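Local atomic coordinates of excinuclease ABC, subunit A. (Deinococcus radiodurans, PDB entry 2VF7), a protein that binds DNA, ATP and zinc as a member of the UvrA family of ABC ATPases and probably takes part in recognising damaged DNA for excision repair. Residues S799-D804 with V817-P822; P93-Q98 with V401-D406; R497-W502 with L522-S527. The protein carries 1 engineered substitution. All blocks are in the same frame, centred on the assembly; numbering follows the deposited sequence.

Contact 1: residues S799-D804 with V817-P822; sequences SDWVLD and VAQGTP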
loop_
_atom_site.group_PDB
_atom_site.type_symbol
_atom_site.label_atom_id
_atom_site.label_comp_id
_atom_site.label_asym_id
_atom_site.label_seq_id
_atom_site.Cartn_x
_atom_site.Cartn_y
_atom_site.Cartn_z
ATOM N N SER A 799 -22.353 -11.879 -42.783
ATOM C CA SER A 799 -23.732 -11.959 -42.295
ATOM C C SER A 799 -24.685 -12.233 -43.448
ATOM O O SER A 799 -24.259 -12.261 -44.606
ATOM C CB SER A 799 -24.116 -10.654 -41.619
ATOM O OG SER A 799 -23.231 -10.409 -40.550
ATOM N N ASP A 800 -25.965 -12.444 -43.128
ATOM C CA ASP A 800 -27.045 -12.546 -44.135
ATOM C C ASP A 800 -27.872 -11.258 -44.236
ATOM O O ASP A 800 -28.508 -11.003 -45.265
ATOM C CB ASP A 800 -27.972 -13.716 -43.812
ATOM C CG ASP A 800 -27.243 -15.042 -43.742
ATOM O OD1 ASP A 800 -26.754 -15.480 -44.802
ATOM O OD2 ASP A 800 -27.157 -15.648 -42.646
ATOM N N TRP A 801 -27.861 -10.472 -43.154
ATOM C CA TRP A 801 -28.563 -9.187 -43.043
ATOM C C TRP A 801 -27.745 -8.223 -42.155
ATOM O O TRP A 801 -26.860 -8.675 -41.422
ATOM C CB TRP A 801 -29.957 -9.414 -42.457
ATOM C CG TRP A 801 -30.906 -8.261 -42.607
ATOM C CD1 TRP A 801 -31.211 -7.334 -41.656
ATOM C CD2 TRP A 801 -31.679 -7.914 -43.769
ATOM N NE1 TRP A 801 -32.112 -6.437 -42.137
ATOM C CE2 TRP A 801 -32.428 -6.764 -43.435
ATOM C CE3 TRP A 801 -31.817 -8.467 -45.055
ATOM C CZ2 TRP A 801 -33.301 -6.140 -44.349
ATOM C CZ3 TRP A 801 -32.691 -7.851 -45.962
ATOM C CH2 TRP A 801 -33.411 -6.695 -45.604
ATOM N N VAL A 802 -28.011 -6.913 -42.240
ATOM C CA VAL A 802 -27.280 -5.889 -41.456
ATOM C C VAL A 802 -28.181 -4.726 -41.025
ATOM O O VAL A 802 -28.978 -4.229 -41.815
ATOM C CB VAL A 802 -26.032 -5.304 -42.212
ATOM C CG1 VAL A 802 -25.366 -4.198 -41.399
ATOM C CG2 VAL A 802 -25.006 -6.387 -42.554
ATOM N N LEU A 803 -28.037 -4.300 -39.771
ATOM C CA LEU A 803 -28.752 -3.140 -39.224
ATOM C C LEU A 803 -27.779 -2.042 -38.786
ATOM O O LEU A 803 -27.107 -2.160 -37.758
ATOM C CB LEU A 803 -29.627 -3.556 -38.031
ATOM C CG LEU A 803 -31.120 -3.878 -38.200
ATOM C CD1 LEU A 803 -31.367 -5.057 -39.120
ATOM C CD2 LEU A 803 -31.712 -4.181 -36.840
ATOM N N ASP A 804 -27.702 -0.976 -39.565
ATOM C CA ASP A 804 -26.813 0.129 -39.237
ATOM C C ASP A 804 -27.555 1.122 -38.358
ATOM O O ASP A 804 -28.587 1.652 -38.743
ATOM C CB ASP A 804 -26.295 0.814 -40.505
ATOM C CG ASP A 804 -25.074 1.650 -40.247
ATOM O OD1 ASP A 804 -24.145 1.139 -39.601
ATOM O OD2 ASP A 804 -25.012 2.809 -40.700
ATOM N N VAL A 817 -30.386 3.689 -39.551
ATOM C CA VAL A 817 -29.882 4.505 -40.668
ATOM C C VAL A 817 -29.615 3.733 -41.966
ATOM O O VAL A 817 -29.414 4.334 -43.022
ATOM C CB VAL A 817 -28.691 5.427 -40.250
ATOM C CG1 VAL A 817 -27.350 4.781 -40.541
ATOM C CG2 VAL A 817 -28.806 6.761 -40.944
ATOM N N ALA A 818 -29.607 2.408 -41.871
ATOM C CA ALA A 818 -29.566 1.533 -43.031
ATOM C C ALA A 818 -29.852 0.133 -42.563
ATOM O O ALA A 818 -29.552 -0.209 -41.419
ATOM C CB ALA A 818 -28.221 1.590 -43.721
ATOM N N GLN A 819 -30.441 -0.661 -43.454
ATOM C CA GLN A 819 -30.728 -2.075 -43.217
ATOM C C GLN A 819 -30.791 -2.822 -44.561
ATOM O O GLN A 819 -31.176 -2.234 -45.574
ATOM C CB GLN A 819 -32.019 -2.233 -42.410
ATOM C CG GLN A 819 -33.306 -1.816 -43.131
ATOM C CD GLN A 819 -34.500 -1.684 -42.197
ATOM O OE1 GLN A 819 -34.670 -2.467 -41.252
ATOM N NE2 GLN A 819 -35.335 -0.681 -42.453
ATOM N N GLY A 820 -30.401 -4.099 -44.564
ATOM C CA GLY A 820 -30.317 -4.908 -45.795
ATOM C C GLY A 820 -29.210 -5.952 -45.720
ATOM O O GLY A 820 -28.625 -6.161 -44.659
ATOM N N THR A 821 -28.918 -6.615 -46.837
ATOM C CA THR A 821 -27.769 -7.530 -46.913
ATOM C C THR A 821 -26.474 -6.708 -46.808
ATOM O O THR A 821 -26.526 -5.485 -46.948
ATOM C CB THR A 821 -27.777 -8.320 -48.223
ATOM O OG1 THR A 821 -27.928 -7.415 -49.325
ATOM C CG2 THR A 821 -28.940 -9.326 -48.251
ATOM N N PRO A 822 -25.313 -7.348 -46.526
ATOM C CA PRO A 822 -24.087 -6.539 -46.476
ATOM C C PRO A 822 -23.830 -5.726 -47.751
ATOM O O PRO A 822 -23.540 -4.528 -47.671
ATOM C CB PRO A 822 -22.984 -7.582 -46.246
ATOM C CG PRO A 822 -23.674 -8.763 -45.650
ATOM C CD PRO A 822 -25.055 -8.769 -46.214
#
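Asp804 grips the neighbouring strand through both its backbone N and its backbone O: the N donates to Ala818 O at 2.7 Å, and the O receives Val817 N at 2.8 Å in a nearly straight bond (165°). Ala818 N reaches the same oxygen only weakly, so two successive residues face Asp804 and form a classic beta bulge in this antiparallel hairpin. Further along, Gly820 N bonds to Val802 O within the carbonyl plane at 3.1 Å, while the return bond from Val802 N to Gly820 O is weak because it is bent. The Asp804 carboxylate is hydrogen-bonded beyond the hairpin, OD2 to Ser831 OG and OD1 to Thr529 OG1.

Packing centres on Trp801. With CG anti to the backbone N (chi1 -165°), its indole folds back over the partner strand, and Gly820 CA sits 3.5 Å from the centroid of the six-membered ring, a CH-pi contact over the face. At the strand end Thr821 CG2 rests against Asp800 O. On the sheet's other face, Val802 CG2 meets Pro822 CG.

Backbone conformation (phi 149°) favours glycine at Gly820. The indole is placed by packing, over Gly820 and edge-to-face with Trp502, since its buried NE1 has no polar partner.

Contact 2: residues P93-Q98 with V401-D406; sequences PAVALQ and VVYVLD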
loop_
_atom_site.group_PDB
_atom_site.type_symbol
_atom_site.label_atom_id
_atom_site.label_comp_id
_atom_site.label_asym_id
_atom_site.label_seq_id
_atom_site.Cartn_x
_atom_site.Cartn_y
_atom_site.Cartn_z
ATOM N N PRO A 93 9.531 2.256 -15.199
ATOM C CA PRO A 93 8.307 1.843 -14.489
ATOM C C PRO A 93 7.109 1.730 -15.440
ATOM O O PRO A 93 7.150 2.285 -16.535
ATOM C CB PRO A 93 8.109 2.964 -13.465
ATOM C CG PRO A 93 9.491 3.552 -13.290
ATOM C CD PRO A 93 10.058 3.531 -14.679
ATOM N N ALA A 94 6.063 1.002 -15.031
ATOM C CA ALA A 94 4.942 0.700 -15.913
ATOM C C ALA A 94 3.572 0.945 -15.286
ATOM O O ALA A 94 3.368 0.666 -14.109
ATOM C CB ALA A 94 5.044 -0.744 -16.413
ATOM N N VAL A 95 2.637 1.431 -16.109
ATOM C CA VAL A 95 1.219 1.594 -15.768
ATOM C C VAL A 95 0.362 0.738 -16.719
ATOM O O VAL A 95 0.494 0.855 -17.924
ATOM C CB VAL A 95 0.784 3.087 -15.897
ATOM C CG1 VAL A 95 -0.622 3.292 -15.359
ATOM C CG2 VAL A 95 1.774 4.010 -15.169
ATOM N N ALA A 96 -0.488 -0.141 -16.182
ATOM C CA ALA A 96 -1.461 -0.853 -17.009
ATOM C C ALA A 96 -2.759 -0.052 -17.059
ATOM O O ALA A 96 -3.320 0.297 -16.010
ATOM C CB ALA A 96 -1.724 -2.267 -16.489
ATOM N N LEU A 97 -3.210 0.249 -18.279
ATOM C CA LEU A 97 -4.492 0.936 -18.484
ATOM C C LEU A 97 -5.726 0.017 -18.459
ATOM O O LEU A 97 -6.849 0.472 -18.673
ATOM C CB LEU A 97 -4.452 1.819 -19.737
ATOM C CG LEU A 97 -3.405 2.949 -19.614
ATOM C CD1 LEU A 97 -3.368 3.785 -20.862
ATOM C CD2 LEU A 97 -3.644 3.823 -18.369
ATOM N N GLN A 98 -5.497 -1.271 -18.171
ATOM C CA GLN A 98 -6.560 -2.236 -17.882
ATOM C C GLN A 98 -6.290 -2.950 -16.575
ATOM O O GLN A 98 -5.138 -3.183 -16.208
ATOM C CB GLN A 98 -6.705 -3.252 -19.016
ATOM C CG GLN A 98 -7.848 -4.258 -18.819
ATOM C CD GLN A 98 -8.729 -4.381 -20.034
ATOM O OE1 GLN A 98 -8.665 -5.377 -20.744
ATOM N NE2 GLN A 98 -9.552 -3.356 -20.297
ATOM N N VAL A 401 7.272 6.684 -18.338
ATOM C CA VAL A 401 6.714 5.380 -17.924
ATOM C C VAL A 401 6.386 4.594 -19.205
ATOM O O VAL A 401 6.411 5.171 -20.290
ATOM C CB VAL A 401 5.426 5.497 -16.999
ATOM C CG1 VAL A 401 5.740 6.091 -15.655
ATOM C CG2 VAL A 401 4.298 6.269 -17.672
ATOM N N VAL A 402 6.129 3.295 -19.071
ATOM C CA VAL A 402 5.516 2.479 -20.120
ATOM C C VAL A 402 4.027 2.265 -19.856
ATOM O O VAL A 402 3.639 1.843 -18.766
ATOM C CB VAL A 402 6.113 1.050 -20.213
ATOM C CG1 VAL A 402 5.808 0.445 -21.610
ATOM C CG2 VAL A 402 7.593 1.047 -19.943
ATOM N N TYR A 403 3.203 2.527 -20.869
ATOM C CA TYR A 403 1.777 2.181 -20.821
ATOM C C TYR A 403 1.539 0.833 -21.468
ATOM O O TYR A 403 1.975 0.589 -22.591
ATOM C CB TYR A 403 0.940 3.254 -21.507
ATOM C CG TYR A 403 0.859 4.534 -20.698
ATOM C CD1 TYR A 403 1.560 5.687 -21.084
ATOM C CD2 TYR A 403 0.096 4.585 -19.542
ATOM C CE1 TYR A 403 1.477 6.867 -20.333
ATOM C CE2 TYR A 403 0.016 5.747 -18.776
ATOM C CZ TYR A 403 0.694 6.888 -19.179
ATOM O OH TYR A 403 0.575 8.029 -18.402
ATOM N N VAL A 404 0.857 -0.045 -20.740
ATOM C CA VAL A 404 0.535 -1.387 -21.230
ATOM C C VAL A 404 -0.980 -1.505 -21.520
ATOM O O VAL A 404 -1.813 -1.457 -20.618
ATOM C CB VAL A 404 1.014 -2.481 -20.243
ATOM C CG1 VAL A 404 1.126 -3.803 -20.959
ATOM C CG2 VAL A 404 2.360 -2.104 -19.633
ATOM N N LEU A 405 -1.313 -1.608 -22.802
ATOM C CA LEU A 405 -2.705 -1.608 -23.241
ATOM C C LEU A 405 -3.155 -2.969 -23.818
ATOM O O LEU A 405 -2.367 -3.694 -24.437
ATOM C CB LEU A 405 -2.956 -0.465 -24.240
ATOM C CG LEU A 405 -2.742 1.008 -23.835
ATOM C CD1 LEU A 405 -1.505 1.597 -24.491
ATOM C CD2 LEU A 405 -3.922 1.841 -24.282
ATOM N N ASP A 406 -4.420 -3.306 -23.600
ATOM C CA ASP A 406 -4.976 -4.572 -24.109
ATOM C C ASP A 406 -6.196 -4.346 -24.996
ATOM O O ASP A 406 -7.320 -4.258 -24.503
ATOM C CB ASP A 406 -5.324 -5.533 -22.972
ATOM C CG ASP A 406 -6.044 -6.782 -23.470
ATOM O OD1 ASP A 406 -7.267 -6.874 -23.243
ATOM O OD2 ASP A 406 -5.401 -7.654 -24.117
#
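Leu97 is the main bump of this contact, its CD1 fitting into the notch between Tyr403 CD2, at 3.8 Å, and Leu405 CD2, at 4.0 Å. Chi1 of -63° sets its CG opposite the carbonyl carbon and sends the branched end across to the neighbouring strand. Leucine and tyrosine meet at a slant, whereas Leu97 and Leu405 run side by side in the same direction. Val95 CB presses on the ring farther out, 4.0 Å from Tyr403 CE2, and Val401 CG2 lies over one ring face, so the tyrosine is wedged among three aliphatic groups. An alanine in place of Leu97 would probably open a gap between Tyr403 and Leu405 and leave that side of the ring without its support.

On the opposite face of the sheet Ala94 CB, a small bump, meets Val402 CB and, at 4.4 Å, Val404 CG2. Between the faces runs a parallel ladder of four backbone bonds, from Val402 N to Pro93 O (2.9 Å) through to the longer Leu97 N to Val404 O (3.2 Å).

Strand 402-406 is consistent with the Walker B strand of an ABC ATPase, ending at Asp406 beside Ser50 of the P-loop. Strand 94-96 is outermost in its sheet within the chain, and strand 433-437 flanks 402-406 on its other side. Helix 49-69, which follows the P-loop, packs on the Ala94 and Val404 face; helix 382-393 meets Leu97 and Leu405, and its Gln393 bonds Tyr403 OH. Pro93 and Val401 also pack against Pro93 of the second subunit.

Contact 3: residues R497-W502 with L522-S527; sequences REPAGW and LGVMTS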
loop_
_atom_site.group_PDB
_atom_site.type_symbol
_atom_site.label_atom_id
_atom_site.label_comp_id
_atom_site.label_asym_id
_atom_site.label_seq_id
_atom_site.Cartn_x
_atom_site.Cartn_y
_atom_site.Cartn_z
ATOM N N ARG A 497 -28.523 -15.847 -46.898
ATOM C CA ARG A 497 -29.631 -16.778 -46.798
ATOM C C ARG A 497 -30.939 -16.024 -46.616
ATOM O O ARG A 497 -30.967 -14.955 -46.008
ATOM C CB ARG A 497 -29.414 -17.726 -45.626
ATOM C CG ARG A 497 -28.167 -18.572 -45.725
ATOM C CD ARG A 497 -28.078 -19.442 -44.495
ATOM N NE ARG A 497 -26.853 -20.232 -44.467
ATOM C CZ ARG A 497 -25.711 -19.837 -43.912
ATOM N NH1 ARG A 497 -25.607 -18.649 -43.319
ATOM N NH2 ARG A 497 -24.664 -20.643 -43.957
ATOM N N GLU A 498 -32.017 -16.597 -47.145
ATOM C CA GLU A 498 -33.348 -15.997 -47.085
ATOM C C GLU A 498 -34.005 -16.176 -45.711
ATOM O O GLU A 498 -33.994 -17.272 -45.165
ATOM C CB GLU A 498 -34.237 -16.598 -48.189
ATOM C CG GLU A 498 -35.647 -16.010 -48.296
ATOM C CD GLU A 498 -35.700 -14.619 -48.937
ATOM O OE1 GLU A 498 -36.823 -14.170 -49.249
ATOM O OE2 GLU A 498 -34.640 -13.974 -49.131
ATOM N N PRO A 499 -34.553 -15.085 -45.141
ATOM C CA PRO A 499 -35.389 -15.107 -43.940
ATOM C C PRO A 499 -36.482 -16.169 -43.930
ATOM O O PRO A 499 -37.037 -16.510 -44.983
ATOM C CB PRO A 499 -36.021 -13.716 -43.940
ATOM C CG PRO A 499 -34.977 -12.860 -44.530
ATOM C CD PRO A 499 -34.332 -13.702 -45.606
ATOM N N ALA A 500 -36.772 -16.682 -42.734
ATOM C CA ALA A 500 -37.889 -17.598 -42.508
ATOM C C ALA A 500 -39.114 -16.851 -41.961
ATOM O O ALA A 500 -40.255 -17.259 -42.189
ATOM C CB ALA A 500 -37.469 -18.703 -41.561
ATOM N N GLY A 501 -38.859 -15.758 -41.243
ATOM C CA GLY A 501 -39.896 -14.902 -40.662
ATOM C C GLY A 501 -39.323 -13.568 -40.216
ATOM O O GLY A 501 -38.143 -13.274 -40.457
ATOM N N TRP A 502 -40.146 -12.757 -39.555
ATOM C CA TRP A 502 -39.718 -11.418 -39.128
ATOM C C TRP A 502 -40.179 -11.062 -37.718
ATOM O O TRP A 502 -41.374 -11.124 -37.420
ATOM C CB TRP A 502 -40.204 -10.353 -40.118
ATOM C CG TRP A 502 -39.529 -10.405 -41.461
ATOM C CD1 TRP A 502 -39.962 -11.078 -42.572
ATOM C CD2 TRP A 502 -38.309 -9.754 -41.836
ATOM N NE1 TRP A 502 -39.087 -10.883 -43.614
ATOM C CE2 TRP A 502 -38.063 -10.075 -43.192
ATOM C CE3 TRP A 502 -37.402 -8.926 -41.163
ATOM C CZ2 TRP A 502 -36.937 -9.596 -43.888
ATOM C CZ3 TRP A 502 -36.285 -8.444 -41.863
ATOM C CH2 TRP A 502 -36.063 -8.790 -43.205
ATOM N N LEU A 522 -35.661 -13.846 -39.213
ATOM C CA LEU A 522 -35.445 -15.103 -38.477
ATOM C C LEU A 522 -34.835 -16.211 -39.338
ATOM O O LEU A 522 -34.910 -16.173 -40.563
ATOM C CB LEU A 522 -36.730 -15.598 -37.787
ATOM C CG LEU A 522 -37.598 -14.589 -37.017
ATOM C CD1 LEU A 522 -38.948 -15.188 -36.664
ATOM C CD2 LEU A 522 -36.892 -14.051 -35.765
ATOM N N GLY A 523 -34.204 -17.175 -38.661
ATOM C CA GLY A 523 -33.523 -18.307 -39.291
ATOM C C GLY A 523 -32.300 -17.881 -40.063
ATOM O O GLY A 523 -31.836 -18.592 -40.952
ATOM N N VAL A 524 -31.789 -16.707 -39.702
ATOM C CA VAL A 524 -30.749 -15.981 -40.439
ATOM C C VAL A 524 -29.846 -15.294 -39.416
ATOM O O VAL A 524 -30.226 -15.122 -38.254
ATOM C CB VAL A 524 -31.404 -14.937 -41.398
ATOM C CG1 VAL A 524 -30.398 -14.044 -42.031
ATOM C CG2 VAL A 524 -32.194 -15.648 -42.495
ATOM N N MET A 525 -28.640 -14.932 -39.840
ATOM C CA MET A 525 -27.686 -14.231 -38.989
ATOM C C MET A 525 -27.561 -12.719 -39.329
ATOM O O MET A 525 -27.229 -12.357 -40.463
ATOM C CB MET A 525 -26.340 -14.969 -39.019
ATOM C CG MET A 525 -25.149 -14.086 -39.205
ATOM S SD MET A 525 -23.918 -14.341 -37.943
ATOM C CE MET A 525 -23.687 -12.640 -37.386
ATOM N N THR A 526 -27.840 -11.870 -38.328
ATOM C CA THR A 526 -27.804 -10.401 -38.452
ATOM C C THR A 526 -26.691 -9.768 -37.611
ATOM O O THR A 526 -26.476 -10.136 -36.453
ATOM C CB THR A 526 -29.156 -9.731 -38.023
ATOM O OG1 THR A 526 -30.258 -10.374 -38.660
ATOM C CG2 THR A 526 -29.195 -8.243 -38.397
ATOM N N SER A 527 -25.993 -8.809 -38.220
ATOM C CA SER A 527 -25.013 -7.960 -37.555
ATOM C C SER A 527 -25.613 -6.589 -37.286
ATOM O O SER A 527 -26.139 -5.944 -38.178
ATOM C CB SER A 527 -23.764 -7.809 -38.434
ATOM O OG SER A 527 -23.000 -9.005 -38.457
#
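Two backbone hydrogen bonds join Leu522 to the loop 497-502, one through each of its polar atoms. Ala500 N donates to Leu522 O at 2.9 Å, almost straight at the hydrogen (171°) although the donor stands above the carbonyl plane. Leu522 N in turn donates to Gly501 O at 2.8 Å, again with the donor well above the plane of the acceptor carbonyl. Because the two bonds use adjacent loop residues, the pair clamps the peptide units on both sides of Leu522 against one bend of the chain. Pro499 CA adds a C-H...O contact of 3.6 Å to Leu522 O, which therefore has both Ala500 N and Pro499 CA close by.

The apolar contacts fall into two patches. In the first, Val524 CG2 presses into the inner side of the loop, 3.5 Å from Pro499 CA and 4.2 Å from Pro499 CD. Chi1 of 172° swings CG1 away from the backbone N and turns CG2 to the loop; CG2 is the branch that meets the proline and also comes closer to Arg497 O, with CG1 a little farther off. In the second patch, the side chain of Leu522 lies along the Gly501 backbone: CG is 3.7 Å from Gly501 O, and CD1 reaches toward Trp502 N. The lack of a side chain at Gly501 matters here, since a beta carbon would come tight against that methyl. Gly523 has positive phi, and a beta carbon there would crowd Ala500.

This is structural packing away from the nucleotide and zinc sites, fastening the lead-in to strand 502-510 against the turn that enters strand 525-529. Pro521, at the end of strand 516-521, touches Pro499 and Trp502; Arg497 reaches helix 766-781, and strand 785-789 lies beside Leu522 and Met525.

From the N terminus, contact 2 comes first: residues 93-98 wait some three hundred residues for 401-406, closing by far the longest loop and completing one edge of the first nucleotide-binding sheet. Contact 3 then closes a short loop made largely of strands, and contact 1 ends the series as a hairpin at the edge of the second, similarly ordered sheet. The three loops follow one another without nesting or crossing. Contacts 1 and 3 adjoin, since strands 801-805 and 525-529 are neighbours, with Ser799 OG and Ser527 OG probably hydrogen-bonded; contact 2 stays apart, its centre about 38 Å from that of contact 1.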